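Local atomic coordinates of pyridoxamine 5-phosphate-dependent dehydrase (Escherichia coli, PDB entry 3B8X), a protein that removes the C3'-hydroxyl group from GDP-4-keto-6-deoxy-D-mannose by a combined transamination and deoxygenation, a step in the biosynthesis of the O-antigen sugar L-colitose. Residues I4-A9 with F379-Y384; Q22-S27 with L254-A259; P75-G80 with Y100-K105; K79-I84 with S128-L133; L283-D288 with Y384-L389. The protein carries 1 engineered substitution. All blocks are in the same frame, centred on the assembly; numbering follows the deposited sequence. Where two conformers were deposited one is given.

Contact 1: residues I4-A9 with F379-Y384. With NA (sodium ion), chain K; NA (sodium ion), chain L.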
# COMPACT_ATOMS: atom_id res chain seq x y z
N ILE B 4 28.67 17.83 -17.61
CA ILE B 4 27.42 17.41 -18.24
C ILE B 4 26.26 16.75 -17.48
O ILE B 4 26.47 15.91 -16.60
CB ILE B 4 27.58 16.96 -19.71
CG1 ILE B 4 26.69 15.77 -20.03
CG2 ILE B 4 29.00 16.53 -20.02
CD1 ILE B 4 26.76 15.48 -21.47
N ASN B 5 25.04 17.13 -17.83
CA ASN B 5 23.83 16.67 -17.15
C ASN B 5 23.51 15.22 -17.53
O ASN B 5 23.05 14.94 -18.62
CB ASN B 5 22.65 17.60 -17.47
CG ASN B 5 21.41 17.33 -16.59
OD1 ASN B 5 21.53 17.10 -15.39
ND2 ASN B 5 20.23 17.37 -17.21
N TYR B 6 23.76 14.31 -16.61
CA TYR B 6 23.54 12.89 -16.88
C TYR B 6 22.91 12.30 -15.61
O TYR B 6 23.55 11.68 -14.77
CB TYR B 6 24.88 12.25 -17.14
CG TYR B 6 24.81 10.78 -17.49
CD1 TYR B 6 23.61 10.08 -17.51
CD2 TYR B 6 25.99 10.07 -17.68
CE1 TYR B 6 23.60 8.69 -17.81
CE2 TYR B 6 26.00 8.73 -17.99
CZ TYR B 6 24.81 8.03 -18.05
OH TYR B 6 24.88 6.68 -18.32
N PRO B 7 21.64 12.57 -15.47
CA PRO B 7 20.91 12.13 -14.32
C PRO B 7 20.49 10.68 -14.49
O PRO B 7 20.43 10.15 -15.60
CB PRO B 7 19.67 13.06 -14.35
CG PRO B 7 19.42 13.22 -15.86
CD PRO B 7 20.81 13.35 -16.42
N LEU B 8 20.13 10.06 -13.38
CA LEU B 8 19.61 8.70 -13.42
C LEU B 8 18.39 8.42 -14.31
O LEU B 8 18.29 7.34 -14.87
CB LEU B 8 19.33 8.22 -11.99
CG LEU B 8 19.84 6.83 -11.63
CD1 LEU B 8 21.32 6.89 -11.28
CD2 LEU B 8 18.96 6.30 -10.48
N ALA B 9 17.39 9.29 -14.38
CA ALA B 9 16.21 8.98 -15.20
C ALA B 9 15.73 10.28 -15.82
O ALA B 9 16.15 11.35 -15.41
CB ALA B 9 15.10 8.40 -14.29
N PHE B 379 24.72 8.58 -26.11
CA PHE B 379 26.10 8.52 -26.61
C PHE B 379 27.05 9.52 -26.04
O PHE B 379 28.17 9.15 -25.70
CB PHE B 379 26.22 8.44 -28.13
CG PHE B 379 25.28 7.47 -28.76
CD1 PHE B 379 24.28 7.93 -29.62
CD2 PHE B 379 25.33 6.12 -28.45
CE1 PHE B 379 23.38 7.06 -30.18
CE2 PHE B 379 24.42 5.24 -29.00
CZ PHE B 379 23.45 5.71 -29.88
N ASP B 380 26.63 10.79 -25.95
CA ASP B 380 27.53 11.82 -25.40
C ASP B 380 27.78 11.62 -23.94
O ASP B 380 28.89 11.84 -23.44
CB ASP B 380 27.00 13.24 -25.65
CG ASP B 380 26.83 13.54 -27.13
OD1 ASP B 380 27.61 12.99 -27.94
OD2 ASP B 380 25.86 14.25 -27.48
N GLU B 381 26.72 11.24 -23.26
CA GLU B 381 26.78 11.00 -21.83
C GLU B 381 27.71 9.84 -21.50
O GLU B 381 28.38 9.84 -20.48
CB GLU B 381 25.36 10.77 -21.30
CG GLU B 381 24.49 12.02 -21.31
CD GLU B 381 23.73 12.18 -22.63
OE1 GLU B 381 24.14 11.57 -23.62
OE2 GLU B 381 22.71 12.91 -22.70
N ILE B 382 27.72 8.83 -22.35
CA ILE B 382 28.61 7.68 -22.11
C ILE B 382 30.07 8.01 -22.39
O ILE B 382 31.00 7.51 -21.73
CB ILE B 382 28.16 6.46 -22.93
CG1 ILE B 382 26.97 5.80 -22.25
CG2 ILE B 382 29.26 5.40 -23.02
CD1 ILE B 382 26.14 4.92 -23.21
N ASP B 383 30.29 8.80 -23.44
CA ASP B 383 31.66 9.21 -23.77
C ASP B 383 32.16 9.97 -22.55
O ASP B 383 33.33 9.92 -22.14
CB ASP B 383 31.63 10.27 -24.89
CG ASP B 383 31.32 9.69 -26.27
OD1 ASP B 383 31.60 8.50 -26.52
OD2 ASP B 383 30.82 10.45 -27.13
N TYR B 384 31.27 10.80 -22.05
CA TYR B 384 31.62 11.67 -20.95
C TYR B 384 31.98 10.80 -19.75
O TYR B 384 33.02 10.98 -19.10
CB TYR B 384 30.41 12.59 -20.67
CG TYR B 384 30.60 13.63 -19.59
CD1 TYR B 384 31.75 14.43 -19.55
CD2 TYR B 384 29.63 13.82 -18.60
CE1 TYR B 384 31.92 15.40 -18.53
CE2 TYR B 384 29.79 14.77 -17.59
CZ TYR B 384 30.94 15.56 -17.55
OH TYR B 384 31.10 16.50 -16.55
NA NA K . 17.17 5.27 -15.55
NA NA L . 23.01 14.00 -26.98
O HOH W 1 23.57 15.12 -24.43
O HOH W 2 16.01 3.02 -15.42
O HOH W 3 16.62 4.73 -12.78
O HOH W 4 18.91 3.96 -14.51
O HOH W 5 15.13 5.86 -16.48
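The ring of Y6 lies against the aliphatic base of E381, whose CB sits over one ring face in a CH-pi contact, 3.8 Å from the ring centroid and displaced toward the rim. Y6 CG is anti to its backbone N (chi1 -178°), which swings the ring out to the helix, and Y6 CE2 comes 3.6 Å from the carbonyl O of E381. The phenol end runs past the contact: Y6 OH is hydrogen-bonded to the G372 carbonyl. E381 CG comes 4.1 Å from I4 CD1; beyond it the chain bends at chi2 (90°) and turns the carboxylate toward a water. Y384 OH is hydrogen-bonded to A328 O. Here the extended N-terminal arm of this DegT/DnrJ/EryC1-family enzyme packs on helix 379-388, close to the C-terminus. Each partner also reaches a sodium ion. One is bound in part by D380 OD2 at 2.9 Å and by the water, which makes a weak bond to E381 OE2; D380 and nearby E377 bind magnesium in another crystal structure of this protein. The other is bound by L8 O at 2.5 Å, by four waters and by N373 O, where L8 and A9 touch the bound GDP-perosamine–cofactor adduct.

Contact 2: residues Q22-S27 with L254-A259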
# COMPACT_ATOMS: atom_id res chain seq x y z
N GLN B 22 -5.92 13.57 -19.14
CA GLN B 22 -7.04 14.43 -19.45
C GLN B 22 -8.31 13.62 -19.60
O GLN B 22 -9.40 14.03 -19.16
CB GLN B 22 -6.77 15.20 -20.76
CG GLN B 22 -7.76 16.33 -20.95
CD GLN B 22 -7.90 17.24 -19.71
OE1 GLN B 22 -6.92 17.83 -19.23
NE2 GLN B 22 -9.13 17.38 -19.21
N SER B 23 -8.20 12.48 -20.27
CA SER B 23 -9.33 11.60 -20.45
C SER B 23 -9.88 11.10 -19.12
O SER B 23 -11.10 10.99 -18.98
CB SER B 23 -9.00 10.45 -21.40
OG SER B 23 -7.75 10.68 -22.03
N VAL B 24 -9.02 10.80 -18.15
CA VAL B 24 -9.55 10.40 -16.85
C VAL B 24 -10.23 11.61 -16.17
O VAL B 24 -11.33 11.53 -15.63
CB VAL B 24 -8.46 9.84 -15.93
CG1 VAL B 24 -9.03 9.46 -14.53
CG2 VAL B 24 -7.82 8.67 -16.59
N LEU B 25 -9.56 12.75 -16.24
CA LEU B 25 -10.11 13.96 -15.65
C LEU B 25 -11.46 14.24 -16.26
O LEU B 25 -12.42 14.47 -15.56
CB LEU B 25 -9.15 15.11 -15.96
CG LEU B 25 -7.84 15.04 -15.19
CD1 LEU B 25 -6.87 16.03 -15.73
CD2 LEU B 25 -8.09 15.31 -13.69
N ASP B 26 -11.56 14.24 -17.58
CA ASP B 26 -12.85 14.54 -18.19
C ASP B 26 -13.91 13.57 -17.70
O ASP B 26 -15.03 13.96 -17.48
CB ASP B 26 -12.78 14.44 -19.71
CG ASP B 26 -11.90 15.51 -20.31
OD1 ASP B 26 -11.57 16.48 -19.58
OD2 ASP B 26 -11.52 15.38 -21.50
N SER B 27 -13.55 12.30 -17.52
CA SER B 27 -14.53 11.30 -17.08
C SER B 27 -15.06 11.45 -15.65
O SER B 27 -16.11 10.93 -15.30
CB SER B 27 -13.95 9.89 -17.25
OG SER B 27 -13.03 9.61 -16.19
N LEU B 254 -4.35 4.07 -9.03
CA LEU B 254 -5.32 5.09 -9.44
C LEU B 254 -5.73 4.88 -10.89
O LEU B 254 -4.95 4.34 -11.68
CB LEU B 254 -4.71 6.48 -9.30
CG LEU B 254 -4.52 6.86 -7.82
CD1 LEU B 254 -3.84 8.19 -7.71
CD2 LEU B 254 -5.85 6.84 -7.11
N GLU B 255 -6.93 5.33 -11.26
CA GLU B 255 -7.33 5.20 -12.66
C GLU B 255 -6.35 5.91 -13.64
O GLU B 255 -6.12 5.49 -14.78
CB GLU B 255 -8.75 5.71 -12.82
CG GLU B 255 -9.26 5.43 -14.17
CD GLU B 255 -9.76 4.01 -14.40
OE1 GLU B 255 -9.21 2.98 -13.90
OE2 GLU B 255 -10.73 3.90 -15.17
N MET B 256 -5.77 7.02 -13.18
CA MET B 256 -4.83 7.75 -13.98
C MET B 256 -3.61 6.90 -14.29
O MET B 256 -3.06 6.97 -15.40
CB MET B 256 -4.37 9.00 -13.24
CG MET B 256 -5.31 10.18 -13.43
SD MET B 256 -4.57 11.41 -12.38
CE MET B 256 -5.73 12.75 -12.38
N SER B 257 -3.16 6.14 -13.30
CA SER B 257 -1.98 5.31 -13.51
C SER B 257 -2.21 4.28 -14.61
O SER B 257 -1.32 3.97 -15.39
CB SER B 257 -1.51 4.65 -12.24
OG SER B 257 -0.90 5.63 -11.42
N GLY B 258 -3.40 3.71 -14.64
CA GLY B 258 -3.75 2.71 -15.64
C GLY B 258 -3.82 3.39 -17.02
O GLY B 258 -3.32 2.86 -18.00
N ALA B 259 -4.33 4.61 -17.10
CA ALA B 259 -4.42 5.29 -18.39
C ALA B 259 -3.05 5.59 -18.94
O ALA B 259 -2.77 5.34 -20.11
CB ALA B 259 -5.28 6.55 -18.32
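V24 turns CG1 anti to its own N (chi1 178°) and CG2 anti to its carbonyl carbon, and this fork divides its two methyls between successive parts of helix 255-286. CG1 meets M256 CG at 3.9 Å and lies 4.1 Å from E255 CG; CG2 rests on A259 CB at 3.7 Å. M256 leaves its helix with CG beside the backbone N and runs extended beyond that atom. This straight chain carries CE to L25, where it touches CD2 at 3.7 Å. The meeting is wholly apolar across the two segments, and all five touching residues are buried. E255 contributes its methylene part, bent at chi2, while its carboxylate turns to another part of the fold: OE1 accepts from the backbone N of G33 and V36, and OE2 from that of Y35. These bonds satisfy the buried acid at the N-terminal end of helix 34-47. S27 OG reaches back to V24 O at 2.6 Å and so ties up a carbonyl in the last turn of helix 15-27. The two helix segments run roughly antiparallel, at 143°, with axes 9.4 Å apart. Y35 of helix 34-47 and F30 of the loop before it flank V24, while the second subunit packs its I21 on L25 and its M256 on M256, placing this helix pair at the dimer interface.

Contact 3: residues P75-G80 with Y100-K105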
# COMPACT_ATOMS: atom_id res chain seq x y z
N PRO B 75 -3.05 -24.19 1.13
CA PRO B 75 -2.07 -23.10 1.28
C PRO B 75 -0.71 -23.46 0.75
O PRO B 75 -0.13 -24.45 1.16
CB PRO B 75 -1.95 -22.93 2.78
CG PRO B 75 -3.28 -23.41 3.31
CD PRO B 75 -3.67 -24.55 2.42
N ARG B 76 -0.18 -22.64 -0.13
CA ARG B 76 1.13 -22.95 -0.69
C ARG B 76 2.33 -22.62 0.17
O ARG B 76 3.42 -23.13 -0.11
CB ARG B 76 1.25 -22.41 -2.09
CG ARG B 76 0.56 -23.28 -3.12
CD ARG B 76 -0.37 -22.48 -3.99
NE ARG B 76 -0.16 -22.85 -5.38
CZ ARG B 76 -1.08 -22.78 -6.35
NH1 ARG B 76 -2.31 -22.33 -6.12
NH2 ARG B 76 -0.74 -23.16 -7.57
N LEU B 77 2.14 -21.82 1.22
CA LEU B 77 3.20 -21.49 2.18
C LEU B 77 2.51 -21.32 3.51
O LEU B 77 1.30 -21.06 3.53
CB LEU B 77 3.97 -20.18 1.85
CG LEU B 77 4.90 -20.09 0.62
CD1 LEU B 77 5.48 -18.67 0.49
CD2 LEU B 77 6.05 -21.09 0.69
N LYS B 78 3.29 -21.45 4.59
CA LYS B 78 2.84 -21.28 5.97
C LYS B 78 4.01 -20.70 6.75
O LYS B 78 5.15 -20.72 6.28
CB LYS B 78 2.41 -22.60 6.56
CG LYS B 78 3.57 -23.46 6.94
CD LYS B 78 3.06 -24.83 7.35
CE LYS B 78 4.22 -25.73 7.72
NZ LYS B 78 4.91 -26.35 6.54
N LYS B 79 3.75 -20.17 7.94
CA LYS B 79 4.79 -19.54 8.75
C LYS B 79 5.94 -20.51 8.92
O LYS B 79 5.69 -21.71 9.03
CB LYS B 79 4.25 -19.15 10.14
CG LYS B 79 3.51 -17.81 10.19
CD LYS B 79 3.62 -17.16 11.56
CE LYS B 79 2.25 -16.70 12.04
NZ LYS B 79 2.25 -16.32 13.48
N GLY B 80 7.18 -20.00 8.95
CA GLY B 80 8.40 -20.79 9.12
C GLY B 80 8.85 -21.49 7.84
O GLY B 80 9.91 -22.11 7.82
N TYR B 100 5.30 -12.08 6.49
CA TYR B 100 4.50 -13.31 6.49
C TYR B 100 5.13 -14.45 7.27
O TYR B 100 4.73 -15.59 7.13
CB TYR B 100 4.11 -13.74 5.08
CG TYR B 100 2.97 -12.85 4.62
CD1 TYR B 100 3.20 -11.52 4.26
CD2 TYR B 100 1.65 -13.30 4.71
CE1 TYR B 100 2.14 -10.66 3.95
CE2 TYR B 100 0.60 -12.45 4.45
CZ TYR B 100 0.85 -11.14 4.08
OH TYR B 100 -0.23 -10.37 3.72
N GLY B 101 6.11 -14.08 8.10
CA GLY B 101 6.81 -15.02 8.99
C GLY B 101 7.52 -16.19 8.32
O GLY B 101 7.56 -17.28 8.87
N LEU B 102 8.11 -15.97 7.15
CA LEU B 102 8.83 -17.03 6.48
C LEU B 102 10.29 -17.15 6.97
O LEU B 102 10.86 -16.23 7.55
CB LEU B 102 8.78 -16.84 4.97
CG LEU B 102 7.38 -16.92 4.35
CD1 LEU B 102 7.51 -16.31 2.90
CD2 LEU B 102 6.95 -18.36 4.30
N ARG B 103 10.90 -18.31 6.75
CA ARG B 103 12.30 -18.47 7.14
C ARG B 103 13.06 -18.10 5.86
O ARG B 103 12.91 -18.79 4.87
CB ARG B 103 12.57 -19.95 7.49
CG ARG B 103 14.02 -20.29 7.82
CD ARG B 103 14.61 -19.30 8.82
NE ARG B 103 15.87 -19.73 9.43
CZ ARG B 103 16.04 -20.90 10.04
NH1 ARG B 103 15.04 -21.76 10.11
NH2 ARG B 103 17.22 -21.19 10.57
N VAL B 104 13.80 -16.99 5.89
CA VAL B 104 14.53 -16.55 4.71
C VAL B 104 15.94 -17.12 4.67
O VAL B 104 16.66 -16.97 5.66
CB VAL B 104 14.64 -14.99 4.69
CG1 VAL B 104 15.35 -14.49 3.41
CG2 VAL B 104 13.23 -14.35 4.82
N LYS B 105 16.32 -17.72 3.53
CA LYS B 105 17.67 -18.25 3.31
C LYS B 105 18.43 -17.42 2.28
O LYS B 105 18.14 -17.48 1.07
CB LYS B 105 17.65 -19.67 2.79
CG LYS B 105 19.04 -20.35 2.93
CD LYS B 105 19.02 -21.81 2.41
CE LYS B 105 18.96 -22.91 3.52
NZ LYS B 105 18.58 -24.31 3.03
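L77 and L102 form the tight, buried part of a contact at the N-terminal ends of two neighbouring parallel strands of the large mixed sheet, 82-86 and 103-107, which helix 91-99 links in a beta-alpha-beta crossover. The Leu side chains cross at about a right angle, with CD1 of L77 3.9 Å from CD1 of L102. The second methyl, L102 CD2, sits 3.6 Å from K78 O, while I66 and F70 pack on L102 from elsewhere in the chain. G101, at positive phi, is the C-prime residue of the Schellman motif that ends helix 91-99; its carbonyl then faces the opposite loop. On the exposed side the contact is thinner and made mostly by backbone. K79 lays its CB and CG beside the carbonyls of G101 and Y100, CG being 4.0 Å from Y100 O, and the rest of its chain leads away. K78 points from the contact and pairs through NZ with D81. R103 CB lies 3.4 Å from G80 O; CG, anti to the backbone N (chi1 176°), starts the chain toward a salt bridge with D351. On this side lies the one hydrogen bond between the segments: G80 N donates to G101 O over 2.7 Å, nearly straight at 172°, with the donor tilted 21° from the carbonyl plane.

Contact 4: residues K79-I84 with S128-L133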
# COMPACT_ATOMS: atom_id res chain seq x y z
N LYS B 79 3.75 -20.17 7.94
CA LYS B 79 4.79 -19.54 8.75
C LYS B 79 5.94 -20.51 8.92
O LYS B 79 5.69 -21.71 9.03
CB LYS B 79 4.25 -19.15 10.14
CG LYS B 79 3.51 -17.81 10.19
CD LYS B 79 3.62 -17.16 11.56
CE LYS B 79 2.25 -16.70 12.04
NZ LYS B 79 2.25 -16.32 13.48
N GLY B 80 7.18 -20.00 8.95
CA GLY B 80 8.40 -20.79 9.12
C GLY B 80 8.85 -21.49 7.84
O GLY B 80 9.91 -22.11 7.82
N ASP B 81 8.05 -21.43 6.78
CA ASP B 81 8.45 -22.11 5.54
C ASP B 81 9.73 -21.49 4.96
O ASP B 81 9.95 -20.27 5.05
CB ASP B 81 7.35 -22.06 4.50
CG ASP B 81 6.40 -23.27 4.55
OD1 ASP B 81 6.61 -24.16 5.41
OD2 ASP B 81 5.49 -23.31 3.69
N GLU B 82 10.57 -22.31 4.35
CA GLU B 82 11.81 -21.80 3.79
C GLU B 82 11.73 -21.23 2.37
O GLU B 82 11.27 -21.90 1.43
CB GLU B 82 12.95 -22.82 3.87
CG GLU B 82 14.29 -22.26 3.31
CD GLU B 82 15.40 -23.31 3.26
OE1 GLU B 82 15.88 -23.68 4.35
OE2 GLU B 82 15.75 -23.76 2.13
N ILE B 83 12.23 -19.99 2.23
CA ILE B 83 12.33 -19.29 0.95
C ILE B 83 13.77 -18.74 0.82
O ILE B 83 14.32 -18.12 1.76
CB ILE B 83 11.23 -18.19 0.75
CG1 ILE B 83 11.37 -17.51 -0.61
CG2 ILE B 83 11.30 -17.10 1.81
CD1 ILE B 83 10.07 -17.21 -1.32
N ILE B 84 14.38 -19.01 -0.34
CA ILE B 84 15.75 -18.58 -0.65
C ILE B 84 15.64 -17.32 -1.53
O ILE B 84 14.78 -17.23 -2.40
CB ILE B 84 16.45 -19.65 -1.54
CG1 ILE B 84 16.81 -20.90 -0.72
CG2 ILE B 84 17.66 -19.09 -2.28
CD1 ILE B 84 17.15 -22.08 -1.61
N SER B 128 13.85 -28.76 2.71
CA SER B 128 13.10 -27.80 3.50
C SER B 128 12.81 -26.55 2.68
O SER B 128 11.96 -25.75 3.05
CB SER B 128 13.87 -27.46 4.78
OG SER B 128 15.02 -26.67 4.53
N THR B 129 13.45 -26.46 1.51
CA THR B 129 13.26 -25.33 0.61
C THR B 129 11.88 -25.42 -0.02
O THR B 129 11.59 -26.38 -0.75
CB THR B 129 14.33 -25.30 -0.49
OG1 THR B 129 15.63 -25.23 0.12
CG2 THR B 129 14.11 -24.10 -1.37
N LYS B 130 11.06 -24.40 0.26
CA LYS B 130 9.68 -24.33 -0.23
C LYS B 130 9.52 -23.40 -1.44
O LYS B 130 8.63 -23.59 -2.29
CB LYS B 130 8.77 -23.78 0.89
CG LYS B 130 8.55 -24.73 2.03
CD LYS B 130 7.98 -26.05 1.52
CE LYS B 130 8.03 -27.15 2.58
NZ LYS B 130 6.86 -28.07 2.49
N ALA B 131 10.39 -22.40 -1.54
CA ALA B 131 10.30 -21.44 -2.62
C ALA B 131 11.64 -20.79 -2.95
O ALA B 131 12.55 -20.75 -2.13
CB ALA B 131 9.31 -20.34 -2.20
N ILE B 132 11.70 -20.21 -4.12
CA ILE B 132 12.89 -19.49 -4.53
C ILE B 132 12.38 -18.17 -5.12
O ILE B 132 11.72 -18.15 -6.15
CB ILE B 132 13.67 -20.25 -5.62
CG1 ILE B 132 13.86 -21.72 -5.23
CG2 ILE B 132 15.03 -19.57 -5.90
CD1 ILE B 132 15.20 -22.26 -5.65
N LEU B 133 12.69 -17.08 -4.43
CA LEU B 133 12.30 -15.75 -4.91
C LEU B 133 13.50 -15.15 -5.67
O LEU B 133 14.43 -14.59 -5.10
CB LEU B 133 11.89 -14.85 -3.74
CG LEU B 133 11.64 -13.39 -4.14
CD1 LEU B 133 10.60 -13.32 -5.27
CD2 LEU B 133 11.22 -12.55 -2.97
O HOH W 6 10.42 -25.47 4.98
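E82 reaches over the start of strand 129-135 with its chain fully extended (chi1 -178°, chi2 -174°), which lays its carboxylate beside two hydroxyls. T129 OG1 donates to OE2 across a very short 2.5 Å, while S128 OG, also hydrogen-bonded to T126 OG1, stands 3.1 Å from OE1 in a weak, unsettled pairing. T129 turns OG1 to the acid by placing it beside its backbone N (chi1 -58°), and the same rotation points CG2 at I84 CD1, 3.7 Å away. On the opposite sheet face I83 CD1 is pressed against A131 CB, a tight 3.3 Å, and reaches L133 CB. The backbones join as neighbouring parallel strands of the central sheet: I84 N donates to A131 O, and L133 N donates to I84 O at 2.9 Å, nearly along the C=O axis. Earlier, E82 O takes both K130 N, at 2.8 Å, and A131 N. K130 CG passes 3.6 Å from D81 CG, the chains crossing at a slant, although the acid pairs with K78. E82 OE2 also forms a salt bridge with K105 on the adjoining strand 103-107. With a lysine and a hydroxyl both directed to it, the buried E82 carboxylate is probably stabilised in its charged form.

Contact 5: residues L283-D288 with Y384-L389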
# COMPACT_ATOMS: atom_id res chain seq x y z
N LEU B 283 29.14 -0.91 -23.33
CA LEU B 283 29.99 -2.09 -23.24
C LEU B 283 31.21 -1.91 -24.13
O LEU B 283 32.34 -2.24 -23.75
CB LEU B 283 29.23 -3.37 -23.62
CG LEU B 283 28.17 -3.78 -22.57
CD1 LEU B 283 27.33 -5.00 -22.99
CD2 LEU B 283 28.73 -3.93 -21.12
N ASP B 284 31.00 -1.37 -25.32
CA ASP B 284 32.11 -1.19 -26.23
C ASP B 284 33.06 -0.17 -25.61
O ASP B 284 34.29 -0.28 -25.67
CB ASP B 284 31.61 -0.72 -27.58
CG ASP B 284 32.70 -0.06 -28.40
OD1 ASP B 284 33.76 -0.69 -28.58
OD2 ASP B 284 32.49 1.09 -28.85
N LYS B 285 32.50 0.82 -24.95
CA LYS B 285 33.36 1.82 -24.35
C LYS B 285 34.11 1.46 -23.05
O LYS B 285 35.14 2.07 -22.72
CB LYS B 285 32.56 3.10 -24.14
CG LYS B 285 32.29 3.80 -25.42
CD LYS B 285 32.97 5.13 -25.29
CE LYS B 285 33.91 5.39 -26.43
NZ LYS B 285 34.41 6.77 -26.24
N PHE B 286 33.54 0.55 -22.26
CA PHE B 286 34.12 0.17 -20.99
C PHE B 286 34.62 -1.27 -20.97
O PHE B 286 34.96 -1.79 -19.90
CB PHE B 286 33.05 0.35 -19.90
CG PHE B 286 32.83 1.79 -19.50
CD1 PHE B 286 31.91 2.57 -20.18
CD2 PHE B 286 33.57 2.36 -18.47
CE1 PHE B 286 31.71 3.88 -19.82
CE2 PHE B 286 33.39 3.70 -18.13
CZ PHE B 286 32.45 4.44 -18.79
N LYS B 287 34.61 -1.94 -22.12
CA LYS B 287 34.98 -3.35 -22.11
C LYS B 287 36.34 -3.75 -21.54
O LYS B 287 36.44 -4.75 -20.82
CB LYS B 287 34.51 -4.14 -23.34
CG LYS B 287 35.45 -4.08 -24.53
CD LYS B 287 34.81 -3.30 -25.68
CE LYS B 287 35.74 -3.21 -26.89
NZ LYS B 287 35.94 -1.83 -27.48
N ASP B 288 37.36 -2.93 -21.80
CA ASP B 288 38.66 -3.25 -21.23
C ASP B 288 39.03 -2.21 -20.19
O ASP B 288 40.16 -1.76 -20.10
CB ASP B 288 39.72 -3.30 -22.32
CG ASP B 288 39.63 -4.57 -23.14
OD1 ASP B 288 39.84 -5.66 -22.55
OD2 ASP B 288 39.34 -4.45 -24.35
N TYR B 384 31.27 10.80 -22.05
CA TYR B 384 31.62 11.67 -20.95
C TYR B 384 31.98 10.80 -19.75
O TYR B 384 33.02 10.98 -19.10
CB TYR B 384 30.41 12.59 -20.67
CG TYR B 384 30.60 13.63 -19.59
CD1 TYR B 384 31.75 14.43 -19.55
CD2 TYR B 384 29.63 13.82 -18.60
CE1 TYR B 384 31.92 15.40 -18.53
CE2 TYR B 384 29.79 14.77 -17.59
CZ TYR B 384 30.94 15.56 -17.55
OH TYR B 384 31.10 16.50 -16.55
N LEU B 385 31.09 9.86 -19.47
CA LEU B 385 31.28 8.95 -18.34
C LEU B 385 32.62 8.23 -18.44
O LEU B 385 33.38 8.19 -17.45
CB LEU B 385 30.11 7.98 -18.30
CG LEU B 385 30.19 6.76 -17.38
CD1 LEU B 385 29.81 7.18 -15.98
CD2 LEU B 385 29.13 5.83 -17.92
N ARG B 386 32.96 7.78 -19.65
CA ARG B 386 34.25 7.13 -19.93
C ARG B 386 35.48 8.02 -19.70
O ARG B 386 36.52 7.56 -19.20
CB ARG B 386 34.23 6.43 -21.29
CG ARG B 386 35.43 5.54 -21.60
CD ARG B 386 35.55 4.31 -20.73
NE ARG B 386 36.81 3.59 -20.92
CZ ARG B 386 37.97 3.92 -20.35
NH1 ARG B 386 38.11 5.00 -19.60
NH2 ARG B 386 39.04 3.17 -20.56
N GLU B 387 35.35 9.32 -20.00
CA GLU B 387 36.41 10.29 -19.75
C GLU B 387 36.54 10.56 -18.25
O GLU B 387 37.61 10.73 -17.71
CB GLU B 387 36.06 11.61 -20.45
CG GLU B 387 37.07 12.72 -20.19
CD GLU B 387 38.39 12.45 -20.90
OE1 GLU B 387 38.38 11.65 -21.86
OE2 GLU B 387 39.42 13.02 -20.49
N VAL B 388 35.42 10.62 -17.55
CA VAL B 388 35.45 10.86 -16.10
C VAL B 388 36.07 9.69 -15.32
O VAL B 388 36.80 9.88 -14.36
CB VAL B 388 34.01 11.06 -15.60
CG1 VAL B 388 33.94 11.24 -14.11
CG2 VAL B 388 33.34 12.21 -16.34
N LEU B 389 35.72 8.47 -15.72
CA LEU B 389 36.23 7.26 -15.07
C LEU B 389 37.45 6.75 -15.84
O LEU B 389 37.51 5.61 -16.30
CB LEU B 389 35.13 6.21 -15.07
CG LEU B 389 33.91 6.70 -14.29
CD1 LEU B 389 32.72 5.80 -14.59
CD2 LEU B 389 34.20 6.64 -12.79
O HOH W 7 37.98 0.80 -22.26
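K285 meets R386 mainly through its backbone: R386 NE makes a weak hydrogen bond to K285 O, 2.9 Å long and bent to 127°, and this carbonyl O approaches the guanidinium edge-on, in its plane. A water bridges the same two groups, donating to K285 O and accepting from R386 NH2. The next residue, F286, offers a ring face to the arginine, whose CD lies over the centre in a CH-pi contact, 3.5 Å from the centroid. R386 gets there with CG anti to its N (chi1 -171°) and a bend at chi2, running antiparallel to the phenylalanine side chain. The far end of the ring, CZ, touches L385 CG at 3.5 Å, and CE2 approaches L389 CD1. The contact joins the C-terminal end of helix 255-286 to the last turns of helix 379-388, with F308 of strand 305-310 packing on F286, L385 and L389, and helix 318-328 covering L385 and L389 through L325 and L321.

Overall arrangement
Contacts 3 and 4 form one cluster, centres about 6 Å apart: they share K79 and G80 and involve the neighbouring strands 129-135, 82-86 and 103-107 of the large mixed sheet. Contacts 1 and 5, about 11 Å apart between centres, share Y384 and helix 379-388 in the C-terminal part of the fold, about 43 Å from contact 3 for contact 1 and 44 Å for contact 5. Contact 2 stands apart, yet helix 255-286 begins there and runs to contact 5, some 42 Å away between centres. Along the chain contact 1 encloses contacts 2, 3 and 4 and crosses contact 5, so the N-terminal arm meets the C-terminal helix after nearly the whole chain has been traced.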